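Local coordinates for glycoside hydrolase, family 11\:clostridium cellulosome enzyme, dockerin type i\:polysaccharide (Clostridium thermocellum, PDB 2C71), which removes acetyl groups from acetylated xylan as a metal-dependent family 4 carbohydrate esterase taking part in plant cell-wall degradation, at residues L9-P15 and A34-V39; Y68-A72 and P104-S109; R147-I151 and Y204-P208. All coordinates share one frame; numbering follows the deposited sequence.

Interaction 1: L9-P15 and A34-V39; sequences LTFDDGP and ATFMVV. With MG (magnesium ion), chain B.
Ala34 CB lies 3.8 Å from Phe11 CE2, at the edge of that ring and near its plane. It also touches the Leu9 carbonyl. Thr35 N donates to Leu9 O, and Thr35 O accepts Phe11 N at 2.9 Å. A water donates to Leu9 O and accepts from Thr35 OG1, which accepts from Leu185 N. The Phe36 and Phe11 side chains leave the same face of the sheet. Both have CG beside the backbone N (chi1 -66° and -64°), and this matched setting leaves the ring planes 24° apart, though the rings hardly overlap. Phe36 CD2 meets Phe11 CB at 3.7 Å. Met37 N donates to Phe11 O at 2.8 Å, and Met37 O takes the N-H of Asp13. Met37 CB rests on Asp12 OD1, which is salt-bridged to Arg102. Past Val38, whose CB meets Pro15 CD, Val39 N donates to Gly14 O at 2.9 Å. The bridged pairs end at Asp12 and Met37, just before Asp13, whose OD1 binds the magnesium ion at 2.1 Å; His64 and four waters complete the site. These are the parallel strands of a beta-alpha-beta unit of the NodB homology fold. Helix 17-30 connects them and packs on Phe11 and Phe36, while strand 151-155 flanks strand 6-12.

Interaction 2: Y68-A72 and P104-S109; sequences YSGMA and PNLETS
Met71 lies obliquely against Pro104 where two loops of the NodB homology fold meet. Loop 68-72 follows strand 60-63, and loop 104-109 leads into helix 110-115. The metal site is close by: the nearest side-chain atom of Asn105 is about 5 Å from the magnesium ion.

The apolar part centres on the proline ring. Met71 SD touches Pro104 CD at 3.6 Å, and Met71 CG also touches CG and CD of the same ring. Met71 is extended at chi2 and bends at chi3 (71°), which turns its methyl away from the proline. The buried Met71 side chain also packs on Ile83 of helix 76-94 and Leu112 of helix 110-115. On another part of the ring, Pro104 CB approaches Ser69 O at 3.3 Å. Farther along, Ala72 CB sits over the Thr108 carbonyl.

Water carries much of the polar part. One water accepts from Met71 N and donates to both Pro104 O and Glu107 O, so a single molecule ties three backbone groups together. A second accepts from Ala72 N and donates to Glu107 OE1 at 2.7 Å. The Glu107 chain is extended beyond CG, and this carries its carboxylate across to Gly70, where Glu107 OE1 lies 3.7 Å from Gly70 CA.

The direct hydrogen bond is made by the N-cap residue of helix 110-115. Ser109 OG caps Leu112 N in the first turn of the helix and donates its own hydrogen to Ala72 O at 2.8 Å, in the carbonyl plane and on a lone pair.

Interaction 3: R147-I151 and Y204-P208; sequences RDGTI and YNSVP
Gly149 O accepts the N-H of Val207 at 2.9 Å, and two residues on, Ile151 N donates to Asn205 O at 3.2 Å. The two bonds enclose a single bridge between Thr150 and Ser206. In both, the donor stands about 30° from the carbonyl plane. Neither segment is regular at this point, although 147-151 runs straight into strand 151-155. The first segment is also held by its other neighbours: Gly149 and Thr150 make backbone hydrogen bonds with Leu6 and Ala8, and Ile151 with Leu124.

Residues 147-150 form a type II beta turn. Thr150 N donates to Arg147 O, and Arg147 N donates to Thr150 OG1 at 2.9 Å, so the threonine side chain ties back the start of its own turn. Gly149 holds the positive-phi position of the turn. It lies against the other segment, and its CA makes a CA-H...O contact with Val207 O. That carbonyl also accepts from a water at 2.8 Å; the water's bond to Asp148 O is weak. Asp148 OD1 is held by a salt bridge to Lys192 and by Leu6 N, and Asn205 OD1 accepts from Gly123 N.

The Arg147 chain, extended from CG to NE, carries its guanidinium to the Ser206 side chain. Ser206 OG lies at the edge of the group, near its plane, 3.0 Å from Arg147 NH2. Apolar contact is made by Ile151 CD1, which approaches Tyr204 CB and Val207 CG2. Leu188 of helix 185-192 packs against both Ile151 and Val207.

Two backbone bonds thus fix the register, and Asp148 OD1 and Asn205 OD1 have defined partners. This is consistent with a C-terminal segment held in one course along the turn.

How the interactions relate
The three contacts come in series along the chain: interaction 1, then interaction 2, then interaction 3. Interaction 1 lies near the centre of the folded chain, in the parallel sheet. Its centre is about 16 Å from that of interaction 2 and about 17 Å from that of interaction 3. Tyr68 links the first two: its OH probably bonds to Asp13 O, and its ring packs on Val39. Interactions 1 and 3 meet where Thr10 CG2 packs on Ile151 CG2, at neighbouring strands 6-12 and 151-155. Interactions 2 and 3 do not touch; their nearest atoms are about 6 Å apart. The central strands therefore connect the loops near the magnesium ion to the region where the C-terminal tail is anchored.

Interaction 1: L9-P15 and A34-V39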
loop_
_atom_site.group_PDB
_atom_site.type_symbol
_atom_site.label_atom_id
_atom_site.label_comp_id
_atom_site.label_asym_id
_atom_site.label_seq_id
_atom_site.Cartn_x
_atom_site.Cartn_y
_atom_site.Cartn_z
ATOM N N LEU A 9 3.644 -1.949 6.653
ATOM C CA LEU A 9 4.114 -0.804 5.964
ATOM C C LEU A 9 3.571 -0.899 4.514
ATOM O O LEU A 9 3.807 -1.925 3.846
ATOM C CB LEU A 9 5.636 -0.875 6.092
ATOM C CG LEU A 9 6.417 0.262 5.471
ATOM C CD1 LEU A 9 6.136 1.585 6.152
ATOM C CD2 LEU A 9 7.917 -0.098 5.497
ATOM N N THR A 10 2.835 0.120 4.027
ATOM C CA THR A 10 2.197 0.073 2.727
ATOM C C THR A 10 2.490 1.367 1.954
ATOM O O THR A 10 2.707 2.425 2.560
ATOM C CB THR A 10 0.679 -0.172 2.821
ATOM O OG1 THR A 10 0.010 1.001 3.238
ATOM C CG2 THR A 10 0.326 -1.352 3.741
ATOM N N PHE A 11 2.540 1.241 0.622
ATOM C CA PHE A 11 2.992 2.332 -0.239
ATOM C C PHE A 11 2.055 2.481 -1.419
ATOM O O PHE A 11 1.858 1.543 -2.180
ATOM C CB PHE A 11 4.387 2.039 -0.775
ATOM C CG PHE A 11 5.431 1.962 0.295
ATOM C CD1 PHE A 11 6.019 3.131 0.782
ATOM C CD2 PHE A 11 5.837 0.741 0.839
ATOM C CE1 PHE A 11 6.952 3.081 1.819
ATOM C CE2 PHE A 11 6.766 0.702 1.860
ATOM C CZ PHE A 11 7.298 1.863 2.337
ATOM N N ASP A 12 1.499 3.677 -1.588
ATOM C CA ASP A 12 0.598 3.958 -2.704
ATOM C C ASP A 12 1.328 4.565 -3.904
ATOM O O ASP A 12 2.404 5.147 -3.757
ATOM C CB ASP A 12 -0.534 4.886 -2.258
ATOM C CG ASP A 12 -1.583 4.168 -1.432
ATOM O OD1 ASP A 12 -1.528 2.923 -1.348
ATOM O OD2 ASP A 12 -2.465 4.850 -0.867
ATOM N N ASP A 13 0.641 4.583 -5.041
ATOM C CA ASP A 13 0.717 5.533 -6.169
ATOM C C ASP A 13 1.724 5.163 -7.256
ATOM O O ASP A 13 1.798 5.852 -8.288
ATOM C CB ASP A 13 0.953 7.004 -5.781
ATOM C CG ASP A 13 -0.295 7.721 -5.235
ATOM O OD1 ASP A 13 -1.340 7.081 -4.954
ATOM O OD2 ASP A 13 -0.193 8.971 -5.081
ATOM N N GLY A 14 2.476 4.076 -7.045
ATOM C CA GLY A 14 3.419 3.592 -8.026
ATOM C C GLY A 14 2.840 2.499 -8.917
ATOM O O GLY A 14 1.630 2.297 -8.958
ATOM N N PRO A 15 3.700 1.816 -9.699
ATOM C CA PRO A 15 5.159 1.860 -9.623
ATOM C C PRO A 15 5.789 2.965 -10.436
ATOM O O PRO A 15 5.271 3.352 -11.492
ATOM C CB PRO A 15 5.530 0.496 -10.279
ATOM C CG PRO A 15 4.438 0.278 -11.287
ATOM C CD PRO A 15 3.203 0.720 -10.580
ATOM N N ALA A 34 6.857 -5.450 2.710
ATOM C CA ALA A 34 5.843 -4.381 2.658
ATOM C C ALA A 34 4.814 -4.734 1.598
ATOM O O ALA A 34 4.893 -5.760 0.927
ATOM C CB ALA A 34 6.488 -3.038 2.414
ATOM N N THR A 35 3.839 -3.840 1.441
ATOM C CA THR A 35 2.767 -3.982 0.463
ATOM C C THR A 35 2.700 -2.718 -0.392
ATOM O O THR A 35 2.728 -1.614 0.158
ATOM C CB THR A 35 1.412 -4.238 1.126
ATOM O OG1 THR A 35 1.533 -5.346 2.043
ATOM C CG2 THR A 35 0.319 -4.549 0.129
ATOM N N PHE A 36 2.616 -2.884 -1.694
ATOM C CA PHE A 36 2.525 -1.776 -2.671
ATOM C C PHE A 36 1.138 -1.781 -3.287
ATOM O O PHE A 36 0.742 -2.780 -3.889
ATOM C CB PHE A 36 3.600 -1.922 -3.747
ATOM C CG PHE A 36 4.986 -1.756 -3.213
ATOM C CD1 PHE A 36 5.676 -2.810 -2.611
ATOM C CD2 PHE A 36 5.603 -0.501 -3.245
ATOM C CE1 PHE A 36 6.916 -2.588 -2.060
ATOM C CE2 PHE A 36 6.858 -0.309 -2.696
ATOM C CZ PHE A 36 7.504 -1.379 -2.112
ATOM N N MET A 37 0.424 -0.682 -3.141
ATOM C CA MET A 37 -0.924 -0.494 -3.714
ATOM C C MET A 37 -0.713 0.285 -5.007
ATOM O O MET A 37 -0.408 1.488 -4.985
ATOM C CB MET A 37 -1.855 0.235 -2.732
ATOM C CG MET A 37 -1.896 -0.379 -1.357
ATOM S SD MET A 37 -2.348 -2.120 -1.219
ATOM C CE MET A 37 -4.127 -1.972 -1.482
ATOM N N VAL A 38 -0.788 -0.433 -6.117
ATOM C CA VAL A 38 -0.333 0.100 -7.419
ATOM C C VAL A 38 -1.483 0.591 -8.267
ATOM O O VAL A 38 -2.653 0.186 -8.144
ATOM C CB VAL A 38 0.508 -0.942 -8.189
ATOM C CG1 VAL A 38 1.741 -1.341 -7.381
ATOM C CG2 VAL A 38 -0.292 -2.133 -8.612
ATOM N N VAL A 39 -1.141 1.510 -9.143
ATOM C CA VAL A 39 -2.083 2.194 -10.041
ATOM C C VAL A 39 -1.918 1.593 -11.432
ATOM O O VAL A 39 -0.821 1.568 -12.018
ATOM C CB VAL A 39 -1.816 3.715 -10.020
ATOM C CG1 VAL A 39 -2.694 4.440 -11.039
ATOM C CG2 VAL A 39 -2.062 4.241 -8.621
HETATM MG MG MG B . -3.168 7.625 -4.059
HETATM O O HOH W 1 2.567 -4.413 4.417
HETATM O O HOH W 2 -2.451 7.517 -2.150
HETATM O O HOH W 3 -2.568 9.617 -4.110
HETATM O O HOH W 4 -4.192 7.995 -5.789
HETATM O O HOH W 5 -4.994 8.165 -2.976
#

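Interaction 2: Y68-A72 and P104-S109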
loop_
_atom_site.group_PDB
_atom_site.type_symbol
_atom_site.label_atom_id
_atom_site.label_comp_id
_atom_site.label_asym_id
_atom_site.label_seq_id
_atom_site.Cartn_x
_atom_site.Cartn_y
_atom_site.Cartn_z
ATOM N N TYR A 68 -6.038 7.978 -10.804
ATOM C CA TYR A 68 -5.876 8.817 -9.621
ATOM C C TYR A 68 -7.170 9.581 -9.274
ATOM O O TYR A 68 -7.155 10.517 -8.470
ATOM C CB TYR A 68 -4.694 9.801 -9.801
ATOM C CG TYR A 68 -3.370 9.088 -9.945
ATOM C CD1 TYR A 68 -2.689 8.601 -8.811
ATOM C CD2 TYR A 68 -2.831 8.772 -11.185
ATOM C CE1 TYR A 68 -1.473 7.931 -8.895
ATOM C CE2 TYR A 68 -1.555 8.078 -11.269
ATOM C CZ TYR A 68 -0.975 7.661 -10.093
ATOM O OH TYR A 68 0.240 6.978 -10.263
ATOM N N SER A 69 -8.294 9.143 -9.838
ATOM C CA SER A 69 -9.584 9.780 -9.616
ATOM C C SER A 69 -10.296 9.120 -8.437
ATOM O O SER A 69 -10.376 7.901 -8.304
ATOM C CB SER A 69 -10.482 9.577 -10.863
ATOM O OG SER A 69 -9.954 10.276 -11.977
ATOM N N GLY A 70 -10.941 9.937 -7.591
ATOM C CA GLY A 70 -11.840 9.413 -6.578
ATOM C C GLY A 70 -12.934 8.578 -7.201
ATOM O O GLY A 70 -13.459 8.946 -8.266
ATOM N N MET A 71 -13.318 7.490 -6.539
ATOM C CA MET A 71 -14.161 6.474 -7.161
ATOM C C MET A 71 -15.574 6.406 -6.576
ATOM O O MET A 71 -16.407 5.630 -7.045
ATOM C CB MET A 71 -13.492 5.100 -7.081
ATOM C CG MET A 71 -12.160 5.017 -7.806
ATOM S SD MET A 71 -11.471 3.351 -7.806
ATOM C CE MET A 71 -12.590 2.522 -8.933
ATOM N N ALA A 72 -15.841 7.216 -5.558
ATOM C CA ALA A 72 -17.012 7.014 -4.705
ATOM C C ALA A 72 -18.315 7.317 -5.444
ATOM O O ALA A 72 -19.360 6.740 -5.150
ATOM C CB ALA A 72 -16.905 7.865 -3.448
ATOM N N PRO A 104 -8.843 5.296 -3.972
ATOM C CA PRO A 104 -8.243 6.626 -4.247
ATOM C C PRO A 104 -8.803 7.643 -3.287
ATOM O O PRO A 104 -10.031 7.760 -3.089
ATOM C CB PRO A 104 -8.644 6.885 -5.699
ATOM C CG PRO A 104 -8.694 5.499 -6.284
ATOM C CD PRO A 104 -9.346 4.669 -5.193
ATOM N N ASN A 105 -7.917 8.437 -2.695
ATOM C CA ASN A 105 -8.271 9.483 -1.741
ATOM C C ASN A 105 -8.964 8.965 -0.482
ATOM O O ASN A 105 -9.487 9.771 0.285
ATOM C CB ASN A 105 -9.155 10.564 -2.366
ATOM C CG ASN A 105 -8.564 11.205 -3.594
ATOM O OD1 ASN A 105 -9.289 11.681 -4.473
ATOM N ND2 ASN A 105 -7.274 11.224 -3.702
ATOM N N LEU A 106 -8.958 7.672 -0.240
ATOM C CA LEU A 106 -9.654 7.054 0.883
ATOM C C LEU A 106 -11.152 7.318 0.824
ATOM O O LEU A 106 -11.836 7.120 1.827
ATOM C CB LEU A 106 -9.078 7.387 2.248
ATOM C CG LEU A 106 -7.600 7.010 2.406
ATOM C CD1 LEU A 106 -7.103 7.334 3.769
ATOM C CD2 LEU A 106 -7.362 5.508 2.121
ATOM N N GLU A 107 -11.705 7.641 -0.350
ATOM C CA GLU A 107 -13.118 7.966 -0.484
ATOM C C GLU A 107 -13.942 6.737 -0.830
ATOM O O GLU A 107 -13.655 6.065 -1.825
ATOM C CB GLU A 107 -13.321 9.032 -1.552
ATOM C CG GLU A 107 -12.847 10.392 -1.079
ATOM C CD GLU A 107 -12.527 11.446 -2.142
ATOM O OE1 GLU A 107 -12.515 11.160 -3.353
ATOM O OE2 GLU A 107 -12.224 12.608 -1.721
ATOM N N THR A 108 -14.966 6.420 -0.014
ATOM C CA THR A 108 -15.809 5.266 -0.227
ATOM C C THR A 108 -17.272 5.697 -0.355
ATOM O O THR A 108 -17.651 6.839 -0.013
ATOM C CB THR A 108 -15.649 4.201 0.851
ATOM O OG1 THR A 108 -16.175 4.689 2.082
ATOM C CG2 THR A 108 -14.168 3.780 1.015
ATOM N N SER A 109 -18.082 4.746 -0.814
ATOM C CA SER A 109 -19.538 4.857 -0.857
ATOM C C SER A 109 -20.059 3.446 -0.790
ATOM O O SER A 109 -19.330 2.511 -1.078
ATOM C CB SER A 109 -20.032 5.540 -2.144
ATOM O OG SER A 109 -19.665 4.729 -3.256
HETATM O O HOH W 6 -12.186 6.419 -4.164
HETATM O O HOH W 7 -14.578 9.945 -4.678
#

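Interaction 3: R147-I151 and Y204-P208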
loop_
_atom_site.group_PDB
_atom_site.type_symbol
_atom_site.label_atom_id
_atom_site.label_comp_id
_atom_site.label_asym_id
_atom_site.label_seq_id
_atom_site.Cartn_x
_atom_site.Cartn_y
_atom_site.Cartn_z
ATOM N N ARG A 147 0.426 1.445 16.597
ATOM C CA ARG A 147 0.139 0.496 17.662
ATOM C C ARG A 147 0.157 -0.897 17.040
ATOM O O ARG A 147 0.282 -1.052 15.828
ATOM C CB ARG A 147 -1.211 0.771 18.347
ATOM C CG ARG A 147 -2.398 0.711 17.483
ATOM C CD ARG A 147 -3.711 1.063 18.225
ATOM N NE ARG A 147 -4.834 1.197 17.299
ATOM C CZ ARG A 147 -4.861 0.683 16.078
ATOM N NH1 ARG A 147 -3.827 -0.037 15.638
ATOM N NH2 ARG A 147 -5.928 0.854 15.319
ATOM N N ASP A 148 0.042 -1.925 17.870
ATOM C CA ASP A 148 -0.043 -3.268 17.365
ATOM C C ASP A 148 -1.206 -3.390 16.402
ATOM O O ASP A 148 -2.342 -3.072 16.763
ATOM C CB ASP A 148 -0.219 -4.219 18.535
ATOM C CG ASP A 148 -0.156 -5.676 18.161
ATOM O OD1 ASP A 148 0.192 -6.062 17.026
ATOM O OD2 ASP A 148 -0.548 -6.460 19.076
ATOM N N GLY A 149 -0.927 -3.830 15.167
ATOM C CA GLY A 149 -1.941 -4.006 14.161
ATOM C C GLY A 149 -2.125 -2.842 13.180
ATOM O O GLY A 149 -2.924 -2.974 12.247
ATOM N N THR A 150 -1.394 -1.743 13.363
ATOM C CA THR A 150 -1.585 -0.596 12.462
ATOM C C THR A 150 -1.160 -0.945 11.031
ATOM O O THR A 150 -0.096 -1.524 10.789
ATOM C CB THR A 150 -0.755 0.584 12.954
ATOM O OG1 THR A 150 -1.208 0.986 14.256
ATOM C CG2 THR A 150 -0.722 1.767 12.013
ATOM N N ILE A 151 -1.961 -0.445 10.080
ATOM C CA ILE A 151 -1.599 -0.358 8.669
ATOM C C ILE A 151 -1.066 1.060 8.444
ATOM O O ILE A 151 -1.776 2.019 8.742
ATOM C CB ILE A 151 -2.783 -0.670 7.778
ATOM C CG1 ILE A 151 -3.298 -2.106 7.996
ATOM C CG2 ILE A 151 -2.455 -0.395 6.308
ATOM C CD1 ILE A 151 -4.653 -2.409 7.302
ATOM N N TYR A 204 -10.420 -1.223 6.643
ATOM C CA TYR A 204 -9.483 -1.555 7.730
ATOM C C TYR A 204 -8.397 -0.521 7.786
ATOM O O TYR A 204 -7.622 -0.336 6.833
ATOM C CB TYR A 204 -8.822 -2.886 7.483
ATOM C CG TYR A 204 -9.720 -4.080 7.610
ATOM C CD1 TYR A 204 -10.584 -4.464 6.592
ATOM C CD2 TYR A 204 -9.683 -4.877 8.773
ATOM C CE1 TYR A 204 -11.382 -5.579 6.691
ATOM C CE2 TYR A 204 -10.457 -6.010 8.863
ATOM C CZ TYR A 204 -11.330 -6.339 7.830
ATOM O OH TYR A 204 -12.130 -7.479 7.928
ATOM N N ASN A 205 -8.263 0.172 8.923
ATOM C CA ASN A 205 -7.109 1.017 9.223
ATOM C C ASN A 205 -6.087 0.283 10.091
ATOM O O ASN A 205 -4.953 0.732 10.253
ATOM C CB ASN A 205 -7.528 2.316 9.892
ATOM C CG ASN A 205 -8.465 3.109 9.037
ATOM O OD1 ASN A 205 -8.118 3.407 7.858
ATOM N ND2 ASN A 205 -9.593 3.464 9.550
ATOM N N SER A 206 -6.486 -0.865 10.616
ATOM C CA SER A 206 -5.713 -1.696 11.501
ATOM C C SER A 206 -6.361 -3.070 11.486
ATOM O O SER A 206 -7.489 -3.228 11.005
ATOM C CB SER A 206 -5.771 -1.179 12.906
ATOM O OG SER A 206 -7.074 -1.085 13.400
ATOM N N VAL A 207 -5.623 -4.039 12.028
ATOM C CA VAL A 207 -6.137 -5.407 12.193
ATOM C C VAL A 207 -5.941 -5.825 13.618
ATOM O O VAL A 207 -4.832 -5.771 14.117
ATOM C CB VAL A 207 -5.433 -6.393 11.242
ATOM C CG1 VAL A 207 -5.989 -7.814 11.439
ATOM C CG2 VAL A 207 -5.562 -5.951 9.764
ATOM N N PRO A 208 -7.028 -6.298 14.296
ATOM C CA PRO A 208 -8.418 -6.375 13.857
ATOM C C PRO A 208 -9.019 -4.989 13.668
ATOM O O PRO A 208 -8.441 -3.966 14.098
ATOM C CB PRO A 208 -9.119 -7.197 14.962
ATOM C CG PRO A 208 -8.294 -7.097 16.087
ATOM C CD PRO A 208 -6.881 -6.814 15.679
HETATM O O HOH W 8 -3.864 -5.836 16.742
#